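Local coordinates for protein D-galactonate dehydratase family member SEN1436 (Salmonella enterica subsp. enterica serovar Enteritidis, PDB 3TW9) that dehydrates D-gluconate to 2-dehydro-3-deoxy-D-gluconate with low activity in vitro, using one magnesium ion per subunit, as a member of the mandelate racemase/muconate lactonizing enzyme family, at residues G141-H152 against D367-Y378. Numbering follows the deposited sequence.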
loop_
_atom_site.group_PDB
_atom_site.type_symbol
_atom_site.label_atom_id
_atom_site.label_comp_id
_atom_site.label_asym_id
_atom_site.label_seq_id
_atom_site.Cartn_x
_atom_site.Cartn_y
_atom_site.Cartn_z
ATOM N N GLY C 141 -11.269 5.509 5.403
ATOM C CA GLY C 141 -12.665 5.944 5.223
ATOM C C GLY C 141 -13.308 5.611 3.879
ATOM O O GLY C 141 -12.663 5.074 2.968
ATOM N N LYS C 142 -14.596 5.928 3.762
ATOM C CA LYS C 142 -15.395 5.617 2.570
ATOM C C LYS C 142 -14.911 6.321 1.315
ATOM O O LYS C 142 -14.671 7.531 1.338
ATOM C CB LYS C 142 -16.869 5.963 2.835
ATOM C CG LYS C 142 -17.582 4.915 3.615
ATOM C CD LYS C 142 -19.067 5.200 3.678
ATOM C CE LYS C 142 -19.760 4.274 4.677
ATOM N NZ LYS C 142 -20.953 4.934 5.279
ATOM N N CYS C 143 -14.764 5.565 0.220
ATOM C CA CYS C 143 -14.377 6.145 -1.068
ATOM C C CYS C 143 -15.543 6.155 -2.061
ATOM O O CYS C 143 -15.412 6.620 -3.198
ATOM C CB CYS C 143 -13.205 5.360 -1.680
ATOM S SG CYS C 143 -11.706 5.646 -0.760
ATOM N N ARG C 144 -16.684 5.622 -1.638
ATOM C CA ARG C 144 -17.859 5.567 -2.495
ATOM C C ARG C 144 -19.064 5.441 -1.551
ATOM O O ARG C 144 -18.895 5.176 -0.362
ATOM C CB ARG C 144 -17.773 4.382 -3.474
ATOM C CG ARG C 144 -17.428 3.037 -2.794
ATOM C CD ARG C 144 -17.018 1.961 -3.834
ATOM N NE ARG C 144 -16.040 2.506 -4.773
ATOM C CZ ARG C 144 -14.752 2.695 -4.494
ATOM N NH1 ARG C 144 -14.238 2.309 -3.328
ATOM N NH2 ARG C 144 -13.951 3.228 -5.407
ATOM N N ASP C 145 -20.270 5.606 -2.090
ATOM C CA ASP C 145 -21.499 5.600 -1.284
ATOM C C ASP C 145 -22.199 4.232 -1.204
ATOM O O ASP C 145 -23.171 4.065 -0.469
ATOM C CB ASP C 145 -22.460 6.648 -1.843
ATOM C CG ASP C 145 -21.855 8.044 -1.862
ATOM O OD1 ASP C 145 -21.589 8.548 -0.765
ATOM O OD2 ASP C 145 -21.669 8.640 -2.959
ATOM N N GLY C 146 -21.719 3.266 -1.979
ATOM C CA GLY C 146 -22.200 1.880 -1.926
ATOM C C GLY C 146 -21.269 1.020 -2.779
ATOM O O GLY C 146 -20.461 1.552 -3.535
ATOM N N ILE C 147 -21.386 -0.295 -2.645
ATOM C CA ILE C 147 -20.511 -1.238 -3.334
ATOM C C ILE C 147 -21.240 -1.950 -4.469
ATOM O O ILE C 147 -22.094 -2.830 -4.222
ATOM C CB ILE C 147 -19.914 -2.258 -2.345
ATOM C CG1 ILE C 147 -19.177 -1.508 -1.253
ATOM C CG2 ILE C 147 -18.952 -3.228 -3.085
ATOM C CD1 ILE C 147 -18.842 -2.360 -0.045
ATOM N N PRO C 148 -20.920 -1.571 -5.723
ATOM C CA PRO C 148 -21.560 -2.248 -6.847
ATOM C C PRO C 148 -21.173 -3.710 -6.935
ATOM O O PRO C 148 -20.026 -4.090 -6.665
ATOM C CB PRO C 148 -21.089 -1.469 -8.083
ATOM C CG PRO C 148 -20.027 -0.573 -7.622
ATOM C CD PRO C 148 -20.165 -0.380 -6.146
ATOM N N LEU C 149 -22.167 -4.512 -7.264
ATOM C CA LEU C 149 -22.038 -5.940 -7.276
ATOM C C LEU C 149 -22.257 -6.490 -8.670
ATOM O O LEU C 149 -22.882 -5.847 -9.532
ATOM C CB LEU C 149 -23.094 -6.551 -6.345
ATOM C CG LEU C 149 -23.211 -6.043 -4.926
ATOM C CD1 LEU C 149 -24.447 -6.647 -4.331
ATOM C CD2 LEU C 149 -21.941 -6.337 -4.064
ATOM N N TYR C 150 -21.692 -7.671 -8.915
ATOM C CA TYR C 150 -22.180 -8.548 -9.962
ATOM C C TYR C 150 -22.568 -9.894 -9.366
ATOM O O TYR C 150 -22.077 -10.289 -8.308
ATOM C CB TYR C 150 -21.223 -8.710 -11.169
ATOM C CG TYR C 150 -20.002 -9.624 -11.056
ATOM C CD1 TYR C 150 -20.039 -10.942 -11.525
ATOM C CD2 TYR C 150 -18.782 -9.121 -10.582
ATOM C CE1 TYR C 150 -18.904 -11.762 -11.476
ATOM C CE2 TYR C 150 -17.631 -9.946 -10.529
ATOM C CZ TYR C 150 -17.709 -11.247 -10.991
ATOM O OH TYR C 150 -16.588 -12.056 -10.974
ATOM N N CYS C 151 -23.481 -10.564 -10.051
ATOM C CA CYS C 151 -23.910 -11.896 -9.651
ATOM C C CYS C 151 -23.819 -12.810 -10.849
ATOM O O CYS C 151 -23.705 -12.366 -12.004
ATOM C CB CYS C 151 -25.356 -11.838 -9.164
ATOM S SG CYS C 151 -26.438 -11.254 -10.469
ATOM N N HIS C 152 -23.926 -14.094 -10.559
ATOM C CA HIS C 152 -23.884 -15.156 -11.541
ATOM C C HIS C 152 -25.296 -15.430 -12.053
ATOM O O HIS C 152 -26.264 -15.174 -11.340
ATOM C CB HIS C 152 -23.346 -16.415 -10.868
ATOM C CG HIS C 152 -21.931 -16.296 -10.382
ATOM N ND1 HIS C 152 -21.223 -17.381 -9.908
ATOM C CD2 HIS C 152 -21.082 -15.241 -10.325
ATOM C CE1 HIS C 152 -20.012 -16.993 -9.550
ATOM N NE2 HIS C 152 -19.904 -15.698 -9.784
ATOM N N ASP C 367 -13.091 -2.957 -0.236
ATOM C CA ASP C 367 -13.761 -2.323 -1.375
ATOM C C ASP C 367 -14.096 -0.855 -1.064
ATOM O O ASP C 367 -13.887 0.017 -1.892
ATOM C CB ASP C 367 -15.093 -3.022 -1.648
ATOM C CG ASP C 367 -14.937 -4.365 -2.283
ATOM O OD1 ASP C 367 -13.886 -4.640 -2.938
ATOM O OD2 ASP C 367 -15.888 -5.158 -2.158
ATOM N N LEU C 368 -14.645 -0.601 0.125
ATOM C CA LEU C 368 -15.093 0.752 0.492
ATOM C C LEU C 368 -13.933 1.722 0.673
ATOM O O LEU C 368 -14.090 2.937 0.465
ATOM C CB LEU C 368 -15.975 0.700 1.760
ATOM C CG LEU C 368 -17.211 1.578 1.932
ATOM C CD1 LEU C 368 -18.152 1.599 0.713
ATOM C CD2 LEU C 368 -17.965 1.136 3.183
ATOM N N SER C 369 -12.753 1.195 1.017
ATOM C CA SER C 369 -11.602 2.038 1.294
ATOM C C SER C 369 -10.560 2.130 0.163
ATOM O O SER C 369 -9.532 2.764 0.353
ATOM C CB SER C 369 -10.906 1.600 2.593
ATOM O OG SER C 369 -10.545 0.237 2.506
ATOM N N SER C 370 -10.799 1.480 -0.979
ATOM C CA SER C 370 -9.853 1.532 -2.100
ATOM C C SER C 370 -10.362 2.506 -3.151
ATOM O O SER C 370 -11.475 2.354 -3.640
ATOM C CB SER C 370 -9.659 0.141 -2.766
ATOM O OG SER C 370 -9.091 -0.803 -1.852
ATOM N N PRO C 371 -9.529 3.499 -3.537
ATOM C CA PRO C 371 -9.918 4.358 -4.668
ATOM C C PRO C 371 -10.069 3.558 -5.953
ATOM O O PRO C 371 -10.937 3.855 -6.773
ATOM C CB PRO C 371 -8.736 5.336 -4.802
ATOM C CG PRO C 371 -8.077 5.307 -3.526
ATOM C CD PRO C 371 -8.280 3.956 -2.915
ATOM N N ASN C 372 -9.234 2.526 -6.101
ATOM C CA ASN C 372 -9.215 1.699 -7.306
ATOM C C ASN C 372 -10.079 0.458 -7.205
ATOM O O ASN C 372 -9.813 -0.558 -7.885
ATOM C CB ASN C 372 -7.759 1.296 -7.655
ATOM C CG ASN C 372 -7.129 0.460 -6.557
ATOM O OD1 ASN C 372 -7.262 0.776 -5.389
ATOM N ND2 ASN C 372 -6.450 -0.605 -6.927
ATOM N N PHE C 373 -11.110 0.490 -6.360
ATOM C CA PHE C 373 -12.131 -0.573 -6.416
ATOM C C PHE C 373 -12.709 -0.735 -7.803
ATOM O O PHE C 373 -13.016 0.262 -8.496
ATOM C CB PHE C 373 -13.260 -0.234 -5.422
ATOM C CG PHE C 373 -14.527 -1.011 -5.643
ATOM C CD1 PHE C 373 -14.685 -2.276 -5.095
ATOM C CD2 PHE C 373 -15.563 -0.476 -6.405
ATOM C CE1 PHE C 373 -15.877 -3.008 -5.309
ATOM C CE2 PHE C 373 -16.717 -1.199 -6.629
ATOM C CZ PHE C 373 -16.887 -2.453 -6.051
ATOM N N GLY C 374 -12.875 -1.993 -8.235
ATOM C CA GLY C 374 -13.480 -2.254 -9.551
ATOM C C GLY C 374 -14.906 -2.775 -9.454
ATOM O O GLY C 374 -15.851 -2.142 -9.976
ATOM N N ILE C 375 -15.065 -3.943 -8.829
ATOM C CA ILE C 375 -16.398 -4.565 -8.725
ATOM C C ILE C 375 -16.385 -5.566 -7.578
ATOM O O ILE C 375 -15.321 -6.054 -7.194
ATOM C CB ILE C 375 -16.871 -5.232 -10.049
ATOM C CG1 ILE C 375 -18.390 -5.418 -10.080
ATOM C CG2 ILE C 375 -16.167 -6.609 -10.282
ATOM C CD1 ILE C 375 -19.150 -4.096 -10.085
ATOM N N GLN C 376 -17.553 -5.852 -7.001
ATOM C CA GLN C 376 -17.653 -6.955 -6.034
ATOM C C GLN C 376 -18.589 -8.086 -6.489
ATOM O O GLN C 376 -19.822 -7.956 -6.483
ATOM C CB GLN C 376 -18.046 -6.473 -4.643
ATOM C CG GLN C 376 -17.922 -7.560 -3.565
ATOM C CD GLN C 376 -16.532 -8.182 -3.575
ATOM O OE1 GLN C 376 -16.360 -9.373 -3.909
ATOM N NE2 GLN C 376 -15.546 -7.396 -3.192
ATOM N N GLU C 377 -17.988 -9.195 -6.893
ATOM C CA GLU C 377 -18.726 -10.459 -7.129
ATOM C C GLU C 377 -19.472 -10.810 -5.855
ATOM O O GLU C 377 -18.930 -10.664 -4.773
ATOM C CB GLU C 377 -17.724 -11.570 -7.443
ATOM C CG GLU C 377 -18.341 -12.912 -7.805
ATOM C CD GLU C 377 -17.280 -13.950 -8.132
ATOM O OE1 GLU C 377 -16.124 -13.807 -7.647
ATOM O OE2 GLU C 377 -17.613 -14.891 -8.870
ATOM N N TYR C 378 -20.720 -11.245 -5.995
ATOM C CA TYR C 378 -21.545 -11.523 -4.816
ATOM C C TYR C 378 -22.354 -12.793 -5.025
ATOM O O TYR C 378 -22.997 -12.970 -6.075
ATOM C CB TYR C 378 -22.503 -10.344 -4.477
ATOM C CG TYR C 378 -23.252 -10.639 -3.182
ATOM C CD1 TYR C 378 -22.600 -10.575 -1.961
ATOM C CD2 TYR C 378 -24.602 -11.052 -3.209
ATOM C CE1 TYR C 378 -23.272 -10.907 -0.756
ATOM C CE2 TYR C 378 -25.288 -11.387 -2.041
ATOM C CZ TYR C 378 -24.613 -11.305 -0.809
ATOM O OH TYR C 378 -25.241 -11.629 0.376
HETATM O O HOH W 1 -9.774 4.674 2.097
HETATM O O HOH W 2 -16.691 -14.562 -12.018
HETATM O O HOH W 3 -23.925 -14.977 -7.864
#
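Tyr-150 and Glu-377 sit side by side on neighbouring parallel strands, 147-152 and 376-377, in the (beta/alpha)7beta barrel of the enolase superfamily, closed here by its first and last strands. Three backbone bonds knit the seam: Gln-376 N to Pro-148 O, Tyr-150 N to Gln-376 O, and Tyr-378 N to Tyr-150 O.

This end is tightly packed. The Tyr-150 ring lies over the Glu-377 backbone in a CH-pi contact, CA being 3.9 Å from the ring centroid, while Ile-375 CG2 meets the ring edge, 3.6 Å from Tyr-150 CD2. Beside Pro-148, whose CG abuts the Phe-373 ring edge 3.5 Å from CE2, Ile-147 CG2 touches both Phe-373 CZ and Gln-376 CB.

Leu-368 and Arg-144 are held just as closely. Leu-368 CD1 packs 3.8 Å from Ile-147 CG1, and its carbonyl O accepts Cys-143 N at 2.7 Å. Arg-144, its chain bent at chi3 (48°), reaches across to the carbonyls that follow helix 357-369: NH1 donates to Ser-370 O at 2.8 Å, near the guanidinium plane, and Phe-373 CB lies over the centre of one guanidinium face. The looser, solvent side is at Lys-142, whose chain leads away once CG has passed Leu-368; its carbonyl O bonds Arg-92 of the second subunit.

At the barrel mouth Glu-377 binds substrate, and His-152, two residues on from Tyr-150, probably does. Glu-377 extends fully, CG anti to the backbone N (chi1 -176°), and its OE1 has a salt bridge to Arg-321 and a hydrogen bond from Gly-351 N. The other oxygen, OE2, receives His-152 NE2 at 2.6 Å, almost in the imidazole plane, on its anti lone pair.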